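Local coordinates for genome polyprotein (Rhinovirus C, PDB 6KU8) that probably cleaves the viral polyprotein as a 3C cysteine protease, and is captured here with the inhibitor rupintrivir bound in its active site, at residues 23-28 against 43-48; 37-42 against 73-78. All coordinates share one frame; numbering follows the deposited sequence.

Interaction 1. Residues 23-28 against 43-48; sequences TSKGEF and HAECGD. With AG7 (4-{2-(4-fluoro-benzyl)-6-methyl-5-[(5-methyl-isoxazole-3-carbonyl)-amino]-4-oxo-heptanoylamino}-5-(2-oxo-pyrrolidin-3-yl)-pentanoic acid ethyl ester), chain B.
Ala44 sets its methyl group over one face of the Phe28 ring. Its CB lies 3.5 Å from the ring centroid of Phe28 and 10° off the ring normal, which meets the geometry of a CH-pi contact. The same phenyl ring meets His43 at its edge: NE2 of His43 sits near the phenyl plane, 3.6 Å from CE2 of Phe28, and the two rings lie obliquely to each other. The imidazole stands here because His43 CG lies between its backbone N and carbonyl carbon (chi1 70°). One imidazole face is thereby turned to the inhibitor, whose benzyl carbon C05 stands 3.3 Å above the centre of the ring plane. The setting is the first beta-barrel of a chymotrypsin-like 3C protease. His43, whose ND1 is probably hydrogen-bonded to Glu74 OE2 in a contact short enough to be treated with caution, also touches Cys150 and fits the histidine of a Cys-His-Glu triad; Phe28 packs on Cys150 too.

Farther from the inhibitor the contact becomes polar. OG1 of Thr23 donates to the carbonyl O of Ala44 at 2.7 Å, with a C=O...O angle of 144° that places the donor in the carbonyl plane, on a lone pair. The same hydroxyl accepts from Lys25 N at 2.9 Å, forming an ST turn within the type I turn from Thr23 to Gly26. Two bonds therefore fix its rotation, while CG2 of Thr23 rests near SG of Cys46. Lys25 lays CG 3.4 Å from the carbonyl O of His43, and its bent chain then passes Glu45 at a slant. NZ of Lys25 remains 4.2 Å from OE2 of Glu45, too far for a salt bridge, although opposite charges so near probably attract. Beside them, a water links OG of Ser24 to the backbone O of Glu45.

Interaction 2. Residues 37-42 against 73-78; sequences CAVVPT and TEITLL. With AG7 (4-{2-(4-fluoro-benzyl)-6-methyl-5-[(5-methyl-isoxazole-3-carbonyl)-amino]-4-oxo-heptanoylamino}-5-(2-oxo-pyrrolidin-3-yl)-pentanoic acid ethyl ester), chain B.
Two threonine hydroxyls meet at one end of this contact: OG1 of Thr42 and OG1 of Thr76 lie 2.7 Å apart, each also bonded to a water, their side chains crossing at about a right angle. They stand at the end of the antiparallel pairing of strands 37-41 and 75-80 in the first barrel, next to the corner at Glu74, the short segments running at 149°. The water on Thr42 accepts from both its OG1 and N of Glu74, bridging that corner.

Paired backbone bonds set the register, Ala38 with Leu78 and Val40 with Thr76. On the sheet face bearing Val39 and Leu77, CG2 of Val39 is pressed 3.4 Å from CD2 of Leu77 and 3.5 Å from CG2 of Ile75, both closer than usual carbon contacts. Val39 also has an eclipsed chi1 of 118°, consistent with local strain. On the other face, CG1 of Val40 lies 3.8 Å from CD1 of Leu78.

The Glu74 side chain passes Thr42 at a slant, with OE1 3.4 Å from Thr42 CB; OE2 has His43 as its probable partner, and CD reaches the inhibitor's fluorophenyl carbon C08. N of Thr42 binds O of Glu74 at 2.8 Å, coming from 55° out of the carbonyl plane.

Overall arrangement
Both contacts belong to the six-stranded antiparallel barrel formed by the earlier part of the chain, and their centres lie 11 Å apart. Their segments alternate in sequence, 23-28, 37-42, 43-48, 73-78, so residues 37-48 run unbroken from interaction 2 into interaction 1. Strand 37-41 separates strand 26-34 from strand 75-80, pairing with both. The two contacts join directly through a probable hydrogen bond between His43 and Glu74, and SG of Cys46 packs on Val40 CG2 at 3.8 Å. This arrangement brings two presumed triad members together where the barrel faces the inhibitor, which both contacts touch, beside Cys150.

Interaction 1. Residues 23-28 against 43-48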
ATOM      1  N   THR A  23      10.931   8.357  -5.008  1.00 29.86           N
ATOM      2  CA  THR A  23      11.375   9.388  -4.075  1.00 32.79           C
ATOM      3  C   THR A  23      12.847   9.156  -3.763  1.00 35.88           C
ATOM      4  O   THR A  23      13.469   8.217  -4.264  1.00 35.20           O
ATOM      5  CB  THR A  23      10.545   9.397  -2.778  1.00 35.13           C
ATOM      6  OG1 THR A  23      10.980   8.338  -1.908  1.00 29.28           O
ATOM      7  CG2 THR A  23       9.052   9.247  -3.077  1.00 28.74           C
ATOM      8  N   SER A  24      13.410  10.012  -2.907  1.00 34.79           N
ATOM      9  CA  SER A  24      14.772   9.780  -2.452  1.00 35.67           C
ATOM     10  C   SER A  24      14.907   8.444  -1.733  1.00 39.37           C
ATOM     11  O   SER A  24      16.018   7.921  -1.624  1.00 37.93           O
ATOM     12  CB  SER A  24      15.224  10.926  -1.543  1.00 40.21           C
ATOM     13  OG  SER A  24      14.362  11.051  -0.424  1.00 46.02           O
ATOM     14  N   LYS A  25      13.802   7.865  -1.258  1.00 35.50           N
ATOM     15  CA  LYS A  25      13.850   6.553  -0.620  1.00 37.92           C
ATOM     16  C   LYS A  25      13.763   5.400  -1.618  1.00 38.25           C
ATOM     17  O   LYS A  25      13.683   4.238  -1.195  1.00 40.33           O
ATOM     18  CB  LYS A  25      12.730   6.420   0.417  1.00 37.04           C
ATOM     19  CG  LYS A  25      12.701   7.542   1.453  1.00 38.15           C
ATOM     20  CD  LYS A  25      14.084   8.137   1.667  1.00 44.43           C
ATOM     21  CE  LYS A  25      14.446   8.204   3.136  1.00 47.98           C
ATOM     22  NZ  LYS A  25      14.767   6.844   3.643  1.00 53.20           N
ATOM     23  N   GLY A  26      13.776   5.685  -2.913  1.00 33.32           N
ATOM     24  CA  GLY A  26      13.710   4.653  -3.926  1.00 30.86           C
ATOM     25  C   GLY A  26      12.352   4.573  -4.597  1.00 27.57           C
ATOM     26  O   GLY A  26      11.536   5.497  -4.546  1.00 25.75           O
ATOM     27  N   GLU A  27      12.114   3.426  -5.233  1.00 24.45           N
ATOM     28  CA  GLU A  27      10.898   3.164  -5.988  1.00 25.13           C
ATOM     29  C   GLU A  27       9.885   2.428  -5.120  1.00 24.63           C
ATOM     30  O   GLU A  27      10.222   1.454  -4.446  1.00 22.49           O
ATOM     31  CB  GLU A  27      11.192   2.328  -7.236  1.00 27.50           C
ATOM     32  CG  GLU A  27      11.758   3.098  -8.406  1.00 30.28           C
ATOM     33  CD  GLU A  27      11.828   2.251  -9.667  1.00 27.24           C
ATOM     34  OE1 GLU A  27      11.750   1.001  -9.573  1.00 25.01           O
ATOM     35  OE2 GLU A  27      11.935   2.848 -10.754  1.00 25.89           O
ATOM     36  N   PHE A  28       8.645   2.897  -5.153  1.00 20.23           N
ATOM     37  CA  PHE A  28       7.544   2.296  -4.413  1.00 21.88           C
ATOM     38  C   PHE A  28       6.391   2.066  -5.371  1.00 22.04           C
ATOM     39  O   PHE A  28       6.306   2.700  -6.429  1.00 19.91           O
ATOM     40  CB  PHE A  28       7.058   3.187  -3.259  1.00 22.36           C
ATOM     41  CG  PHE A  28       8.114   3.492  -2.240  1.00 26.27           C
ATOM     42  CD1 PHE A  28       9.074   4.466  -2.487  1.00 27.49           C
ATOM     43  CD2 PHE A  28       8.151   2.801  -1.035  1.00 26.27           C
ATOM     44  CE1 PHE A  28      10.062   4.737  -1.548  1.00 29.50           C
ATOM     45  CE2 PHE A  28       9.120   3.076  -0.088  1.00 29.26           C
ATOM     46  CZ  PHE A  28      10.078   4.033  -0.340  1.00 31.30           C
ATOM     47  N   HIS A  43       6.812   5.974   4.902  1.00 26.26           N
ATOM     48  CA  HIS A  43       8.273   6.076   4.893  1.00 30.33           C
ATOM     49  C   HIS A  43       8.853   6.304   3.500  1.00 30.83           C
ATOM     50  O   HIS A  43      10.079   6.402   3.372  1.00 29.85           O
ATOM     51  CB  HIS A  43       8.901   4.830   5.527  1.00 34.52           C
ATOM     52  CG  HIS A  43       8.759   3.580   4.704  1.00 47.22           C
ATOM     53  ND1 HIS A  43       7.795   2.621   4.958  1.00 47.57           N
ATOM     54  CD2 HIS A  43       9.464   3.127   3.636  1.00 43.51           C
ATOM     55  CE1 HIS A  43       7.914   1.634   4.083  1.00 40.04           C
ATOM     56  NE2 HIS A  43       8.922   1.915   3.274  1.00 49.11           N
ATOM     57  N   ALA A  44       8.027   6.375   2.454  1.00 24.79           N
ATOM     58  CA  ALA A  44       8.528   6.862   1.175  1.00 28.03           C
ATOM     59  C   ALA A  44       8.837   8.351   1.233  1.00 27.61           C
ATOM     60  O   ALA A  44       9.579   8.854   0.383  1.00 30.14           O
ATOM     61  CB  ALA A  44       7.523   6.566   0.053  1.00 25.67           C
ATOM     62  N   GLU A  45       8.283   9.059   2.218  1.00 29.99           N
ATOM     63  CA  GLU A  45       8.577  10.474   2.466  1.00 31.83           C
ATOM     64  C   GLU A  45       8.301  11.343   1.242  1.00 33.58           C
ATOM     65  O   GLU A  45       9.140  12.141   0.812  1.00 29.35           O
ATOM     66  CB  GLU A  45      10.016  10.651   2.952  1.00 30.11           C
ATOM     67  CG  GLU A  45      10.244  10.074   4.339  1.00 38.87           C
ATOM     68  CD  GLU A  45      11.699  10.147   4.770  1.00 55.38           C
ATOM     69  OE1 GLU A  45      12.451  10.971   4.195  1.00 58.15           O
ATOM     70  OE2 GLU A  45      12.089   9.376   5.679  1.00 51.93           O
ATOM     71  N   CYS A  46       7.096  11.207   0.691  1.00 28.93           N
ATOM     72  CA  CYS A  46       6.741  11.987  -0.488  1.00 27.23           C
ATOM     73  C   CYS A  46       6.745  13.478  -0.168  1.00 33.57           C
ATOM     74  O   CYS A  46       6.375  13.896   0.932  1.00 31.01           O
ATOM     75  CB  CYS A  46       5.373  11.559  -1.016  1.00 27.75           C
ATOM     76  SG  CYS A  46       5.326   9.820  -1.566  1.00 27.97           S
ATOM     77  N   GLY A  47       7.179  14.282  -1.138  1.00 33.14           N
ATOM     78  CA  GLY A  47       7.203  15.725  -1.007  1.00 32.99           C
ATOM     79  C   GLY A  47       5.961  16.385  -1.576  1.00 36.21           C
ATOM     80  O   GLY A  47       4.944  15.739  -1.844  1.00 33.45           O
ATOM     81  N   ASP A  48       6.048  17.706  -1.751  1.00 34.50           N
ATOM     82  CA  ASP A  48       4.913  18.452  -2.279  1.00 34.15           C
ATOM     83  C   ASP A  48       4.667  18.139  -3.744  1.00 30.93           C
ATOM     84  O   ASP A  48       3.564  18.375  -4.244  1.00 31.31           O
ATOM     85  CB  ASP A  48       5.125  19.953  -2.084  1.00 41.03           C
ATOM     86  CG  ASP A  48       5.066  20.360  -0.624  1.00 44.52           C
ATOM     87  OD1 ASP A  48       5.794  21.300  -0.246  1.00 52.83           O
ATOM     88  OD2 ASP A  48       4.302  19.734   0.143  1.00 44.35           O
TER
HETATM   89  C01 AG7 B 501      11.899  -2.215   7.485  1.00 56.87           C
HETATM   90  C02 AG7 B 501      11.970  -0.782   6.988  1.00 55.13           C
HETATM   91  O03 AG7 B 501      11.324  -3.115   6.942  1.00 39.03           O
HETATM   92  C04 AG7 B 501      10.907  -0.404   5.965  1.00 48.62           C
HETATM   93  C05 AG7 B 501      10.938   1.115   5.973  1.00 52.58           C
HETATM   94  C06 AG7 B 501      10.151   1.670   7.170  1.00 47.89           C
HETATM   95  C07 AG7 B 501       8.858   1.231   7.412  1.00 46.71           C
HETATM   96  C08 AG7 B 501       8.145   1.726   8.492  1.00 48.30           C
HETATM   97  C09 AG7 B 501       8.720   2.663   9.343  1.00 47.91           C
HETATM   98  C10 AG7 B 501      10.014   3.105   9.107  1.00 49.60           C
HETATM   99  C11 AG7 B 501      10.730   2.609   8.023  1.00 49.69           C
HETATM  100  N12 AG7 B 501      10.441  -1.683   3.724  1.00 42.73           N
HETATM  101  C13 AG7 B 501      11.033  -2.317   2.533  1.00 41.63           C
HETATM  102  C14 AG7 B 501      10.499  -3.739   2.568  1.00 39.08           C
HETATM  103  C15 AG7 B 501      11.225  -4.560   3.701  1.00 34.68           C
HETATM  104  C16 AG7 B 501      10.920  -6.127   3.465  1.00 26.06           C
HETATM  105  N17 AG7 B 501      12.021  -6.811   3.730  1.00 30.82           N
HETATM  106  O18 AG7 B 501       9.878  -6.575   3.121  1.00 26.95           O
HETATM  107  C19 AG7 B 501      10.839  -1.679   1.151  1.00 46.90           C
HETATM  108  C20 AG7 B 501      10.744  -0.149   1.260  1.00 46.82           C
HETATM  109  C21 AG7 B 501      12.168   0.209   0.901  1.00 50.79           C
HETATM  110  O22 AG7 B 501      12.831   1.253   1.539  1.00 56.24           O
HETATM  111  O23 AG7 B 501      12.707  -0.460   0.088  1.00 49.99           O
HETATM  112  C47 AG7 B 501      11.357  -1.047   4.654  1.00 47.58           C
HETATM  113  O48 AG7 B 501      12.511  -1.051   4.386  1.00 46.28           O
HETATM  114  C50 AG7 B 501      14.148   1.372   1.092  1.00 59.41           C
HETATM  115  C53 AG7 B 501      14.688   2.727   1.545  1.00 58.23           C
HETATM  116  C57 AG7 B 501      12.673  -2.356   8.782  1.00 62.42           C
HETATM  117  N58 AG7 B 501      12.428  -3.629   9.342  1.00 63.63           N
HETATM  118  C59 AG7 B 501      12.386  -3.735  10.759  1.00 73.33           C
HETATM  119  O60 AG7 B 501      12.521  -2.852  11.547  1.00 77.20           O
HETATM  120  C78 AG7 B 501      14.179  -2.270   8.528  1.00 64.57           C
HETATM  121  C81 AG7 B 501      15.004  -2.197   9.820  1.00 66.68           C
HETATM  122  F1  AG7 B 501       8.008   3.143  10.411  1.00 48.64           F
HETATM  123  C82 AG7 B 501      14.617  -3.472   7.685  1.00 74.14           C
HETATM  124  C83 AG7 B 501      13.129  -5.851   4.131  1.00 34.72           C
HETATM  125  C84 AG7 B 501      12.561  -4.432   3.663  1.00 36.83           C
HETATM  126  C1  AG7 B 501      12.168  -5.157  11.114  1.00 76.17           C
HETATM  127  O   HOH W   1      11.756  11.996  -0.775  1.00 50.45           O

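Interaction 2. Residues 37-42 against 73-78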
ATOM      1  N   CYS A  37      -7.211  10.293  -5.352  1.00 22.17           N
ATOM      2  CA  CYS A  37      -6.636   9.935  -4.058  1.00 22.01           C
ATOM      3  C   CYS A  37      -5.918   8.593  -4.158  1.00 21.38           C
ATOM      4  O   CYS A  37      -6.534   7.584  -4.520  1.00 21.01           O
ATOM      5  CB  CYS A  37      -7.715   9.871  -2.979  1.00 26.20           C
ATOM      6  SG  CYS A  37      -7.073   9.383  -1.356  1.00 26.77           S
ATOM      7  N   ALA A  38      -4.632   8.584  -3.815  1.00 18.21           N
ATOM      8  CA  ALA A  38      -3.808   7.382  -3.825  1.00 20.25           C
ATOM      9  C   ALA A  38      -3.215   7.139  -2.444  1.00 21.90           C
ATOM     10  O   ALA A  38      -3.201   8.009  -1.572  1.00 23.05           O
ATOM     11  CB  ALA A  38      -2.671   7.460  -4.855  1.00 18.18           C
ATOM     12  N   VAL A  39      -2.699   5.935  -2.267  1.00 18.13           N
ATOM     13  CA  VAL A  39      -2.049   5.529  -1.035  1.00 16.08           C
ATOM     14  C   VAL A  39      -0.589   5.212  -1.341  1.00 23.51           C
ATOM     15  O   VAL A  39      -0.265   4.660  -2.398  1.00 21.06           O
ATOM     16  CB  VAL A  39      -2.817   4.336  -0.430  1.00 23.57           C
ATOM     17  CG1 VAL A  39      -1.985   3.087  -0.321  1.00 28.64           C
ATOM     18  CG2 VAL A  39      -3.488   4.734   0.859  1.00 27.55           C
ATOM     19  N   VAL A  40       0.295   5.654  -0.450  1.00 19.41           N
ATOM     20  CA  VAL A  40       1.720   5.326  -0.507  1.00 17.81           C
ATOM     21  C   VAL A  40       2.213   5.061   0.898  1.00 21.85           C
ATOM     22  O   VAL A  40       1.644   5.555   1.886  1.00 23.39           O
ATOM     23  CB  VAL A  40       2.545   6.467  -1.124  1.00 19.82           C
ATOM     24  CG1 VAL A  40       2.138   6.722  -2.569  1.00 31.69           C
ATOM     25  CG2 VAL A  40       2.360   7.752  -0.303  1.00 20.58           C
ATOM     26  N   PRO A  41       3.292   4.310   1.033  1.00 21.97           N
ATOM     27  CA  PRO A  41       3.853   4.115   2.370  1.00 22.35           C
ATOM     28  C   PRO A  41       4.383   5.436   2.922  1.00 24.12           C
ATOM     29  O   PRO A  41       5.007   6.225   2.207  1.00 23.34           O
ATOM     30  CB  PRO A  41       4.965   3.081   2.143  1.00 24.38           C
ATOM     31  CG  PRO A  41       4.558   2.389   0.812  1.00 19.77           C
ATOM     32  CD  PRO A  41       4.016   3.524   0.012  1.00 19.44           C
ATOM     33  N   THR A  42       4.104   5.683   4.202  1.00 22.12           N
ATOM     34  CA  THR A  42       4.553   6.928   4.828  1.00 21.77           C
ATOM     35  C   THR A  42       6.069   7.078   4.754  1.00 26.80           C
ATOM     36  O   THR A  42       6.577   8.187   4.553  1.00 25.57           O
ATOM     37  CB  THR A  42       4.085   6.992   6.281  1.00 22.37           C
ATOM     38  OG1 THR A  42       2.655   6.996   6.309  1.00 23.33           O
ATOM     39  CG2 THR A  42       4.603   8.270   6.965  1.00 23.63           C
ATOM     40  N   THR A  73       0.125   4.624  10.990  1.00 25.01           N
ATOM     41  CA  THR A  73      -0.317   3.422  10.297  1.00 21.67           C
ATOM     42  C   THR A  73       0.649   3.004   9.190  1.00 22.20           C
ATOM     43  O   THR A  73       0.507   1.900   8.653  1.00 20.43           O
ATOM     44  CB  THR A  73      -1.705   3.620   9.673  1.00 22.85           C
ATOM     45  OG1 THR A  73      -1.609   4.583   8.611  1.00 21.83           O
ATOM     46  CG2 THR A  73      -2.712   4.088  10.708  1.00 23.72           C
ATOM     47  N   GLU A  74       1.600   3.860   8.820  1.00 21.18           N
ATOM     48  CA  GLU A  74       2.504   3.706   7.678  1.00 22.92           C
ATOM     49  C   GLU A  74       1.775   3.985   6.364  1.00 21.16           C
ATOM     50  O   GLU A  74       2.375   3.824   5.283  1.00 21.20           O
ATOM     51  CB  GLU A  74       3.140   2.306   7.601  1.00 22.54           C
ATOM     52  CG  GLU A  74       4.654   2.239   7.714  1.00 28.75           C
ATOM     53  CD  GLU A  74       5.392   3.475   7.199  1.00 29.94           C
ATOM     54  OE1 GLU A  74       5.560   4.426   7.976  1.00 27.29           O
ATOM     55  OE2 GLU A  74       5.849   3.479   6.042  1.00 30.40           O
ATOM     56  N   ILE A  75       0.508   4.384   6.411  1.00 23.87           N
ATOM     57  CA  ILE A  75      -0.246   4.762   5.227  1.00 21.63           C
ATOM     58  C   ILE A  75      -0.331   6.278   5.134  1.00 23.05           C
ATOM     59  O   ILE A  75      -0.760   6.953   6.081  1.00 22.52           O
ATOM     60  CB  ILE A  75      -1.653   4.147   5.235  1.00 22.16           C
ATOM     61  CG1 ILE A  75      -1.567   2.640   5.019  1.00 24.73           C
ATOM     62  CG2 ILE A  75      -2.509   4.811   4.168  1.00 21.15           C
ATOM     63  CD1 ILE A  75      -2.807   1.936   5.389  1.00 22.38           C
ATOM     64  N   THR A  76       0.048   6.808   3.976  1.00 23.52           N
ATOM     65  CA  THR A  76      -0.148   8.205   3.636  1.00 23.40           C
ATOM     66  C   THR A  76      -1.068   8.286   2.427  1.00 24.49           C
ATOM     67  O   THR A  76      -0.888   7.537   1.460  1.00 21.42           O
ATOM     68  CB  THR A  76       1.194   8.874   3.344  1.00 24.72           C
ATOM     69  OG1 THR A  76       1.929   8.992   4.567  1.00 23.18           O
ATOM     70  CG2 THR A  76       0.990  10.239   2.728  1.00 24.76           C
ATOM     71  N   LEU A  77      -2.077   9.164   2.505  1.00 22.86           N
ATOM     72  CA  LEU A  77      -2.953   9.458   1.378  1.00 20.73           C
ATOM     73  C   LEU A  77      -2.389  10.640   0.608  1.00 22.29           C
ATOM     74  O   LEU A  77      -2.016  11.653   1.210  1.00 20.74           O
ATOM     75  CB  LEU A  77      -4.379   9.795   1.841  1.00 26.91           C
ATOM     76  CG  LEU A  77      -5.180   8.860   2.756  1.00 27.55           C
ATOM     77  CD1 LEU A  77      -6.634   9.293   2.820  1.00 27.70           C
ATOM     78  CD2 LEU A  77      -5.079   7.418   2.293  1.00 29.90           C
ATOM     79  N   LEU A  78      -2.313  10.515  -0.713  1.00 21.69           N
ATOM     80  CA  LEU A  78      -1.960  11.637  -1.576  1.00 21.91           C
ATOM     81  C   LEU A  78      -3.178  12.020  -2.398  1.00 23.15           C
ATOM     82  O   LEU A  78      -3.808  11.157  -3.019  1.00 23.16           O
ATOM     83  CB  LEU A  78      -0.802  11.304  -2.514  1.00 18.82           C
ATOM     84  CG  LEU A  78       0.480  10.733  -1.917  1.00 24.33           C
ATOM     85  CD1 LEU A  78       1.447  10.415  -3.051  1.00 26.40           C
ATOM     86  CD2 LEU A  78       1.076  11.705  -0.905  1.00 26.13           C
TER
HETATM   87  C01 AG7 B 501      11.899  -2.215   7.485  1.00 56.87           C
HETATM   88  C02 AG7 B 501      11.970  -0.782   6.988  1.00 55.13           C
HETATM   89  O03 AG7 B 501      11.324  -3.115   6.942  1.00 39.03           O
HETATM   90  C04 AG7 B 501      10.907  -0.404   5.965  1.00 48.62           C
HETATM   91  C05 AG7 B 501      10.938   1.115   5.973  1.00 52.58           C
HETATM   92  C06 AG7 B 501      10.151   1.670   7.170  1.00 47.89           C
HETATM   93  C07 AG7 B 501       8.858   1.231   7.412  1.00 46.71           C
HETATM   94  C08 AG7 B 501       8.145   1.726   8.492  1.00 48.30           C
HETATM   95  C09 AG7 B 501       8.720   2.663   9.343  1.00 47.91           C
HETATM   96  C10 AG7 B 501      10.014   3.105   9.107  1.00 49.60           C
HETATM   97  C11 AG7 B 501      10.730   2.609   8.023  1.00 49.69           C
HETATM   98  N12 AG7 B 501      10.441  -1.683   3.724  1.00 42.73           N
HETATM   99  C13 AG7 B 501      11.033  -2.317   2.533  1.00 41.63           C
HETATM  100  C14 AG7 B 501      10.499  -3.739   2.568  1.00 39.08           C
HETATM  101  C15 AG7 B 501      11.225  -4.560   3.701  1.00 34.68           C
HETATM  102  C16 AG7 B 501      10.920  -6.127   3.465  1.00 26.06           C
HETATM  103  N17 AG7 B 501      12.021  -6.811   3.730  1.00 30.82           N
HETATM  104  O18 AG7 B 501       9.878  -6.575   3.121  1.00 26.95           O
HETATM  105  C19 AG7 B 501      10.839  -1.679   1.151  1.00 46.90           C
HETATM  106  C20 AG7 B 501      10.744  -0.149   1.260  1.00 46.82           C
HETATM  107  C21 AG7 B 501      12.168   0.209   0.901  1.00 50.79           C
HETATM  108  O22 AG7 B 501      12.831   1.253   1.539  1.00 56.24           O
HETATM  109  O23 AG7 B 501      12.707  -0.460   0.088  1.00 49.99           O
HETATM  110  C47 AG7 B 501      11.357  -1.047   4.654  1.00 47.58           C
HETATM  111  O48 AG7 B 501      12.511  -1.051   4.386  1.00 46.28           O
HETATM  112  C50 AG7 B 501      14.148   1.372   1.092  1.00 59.41           C
HETATM  113  C53 AG7 B 501      14.688   2.727   1.545  1.00 58.23           C
HETATM  114  C57 AG7 B 501      12.673  -2.356   8.782  1.00 62.42           C
HETATM  115  N58 AG7 B 501      12.428  -3.629   9.342  1.00 63.63           N
HETATM  116  C59 AG7 B 501      12.386  -3.735  10.759  1.00 73.33           C
HETATM  117  O60 AG7 B 501      12.521  -2.852  11.547  1.00 77.20           O
HETATM  118  C78 AG7 B 501      14.179  -2.270   8.528  1.00 64.57           C
HETATM  119  C81 AG7 B 501      15.004  -2.197   9.820  1.00 66.68           C
HETATM  120  F1  AG7 B 501       8.008   3.143  10.411  1.00 48.64           F
HETATM  121  C82 AG7 B 501      14.617  -3.472   7.685  1.00 74.14           C
HETATM  122  C83 AG7 B 501      13.129  -5.851   4.131  1.00 34.72           C
HETATM  123  C84 AG7 B 501      12.561  -4.432   3.663  1.00 36.83           C
HETATM  124  C1  AG7 B 501      12.168  -5.157  11.114  1.00 76.17           C
HETATM  125  O   HOH W   2       1.574   6.777   8.922  1.00 24.04           O
HETATM  126  O   HOH W   3       4.123  10.601   4.168  1.00 28.20           O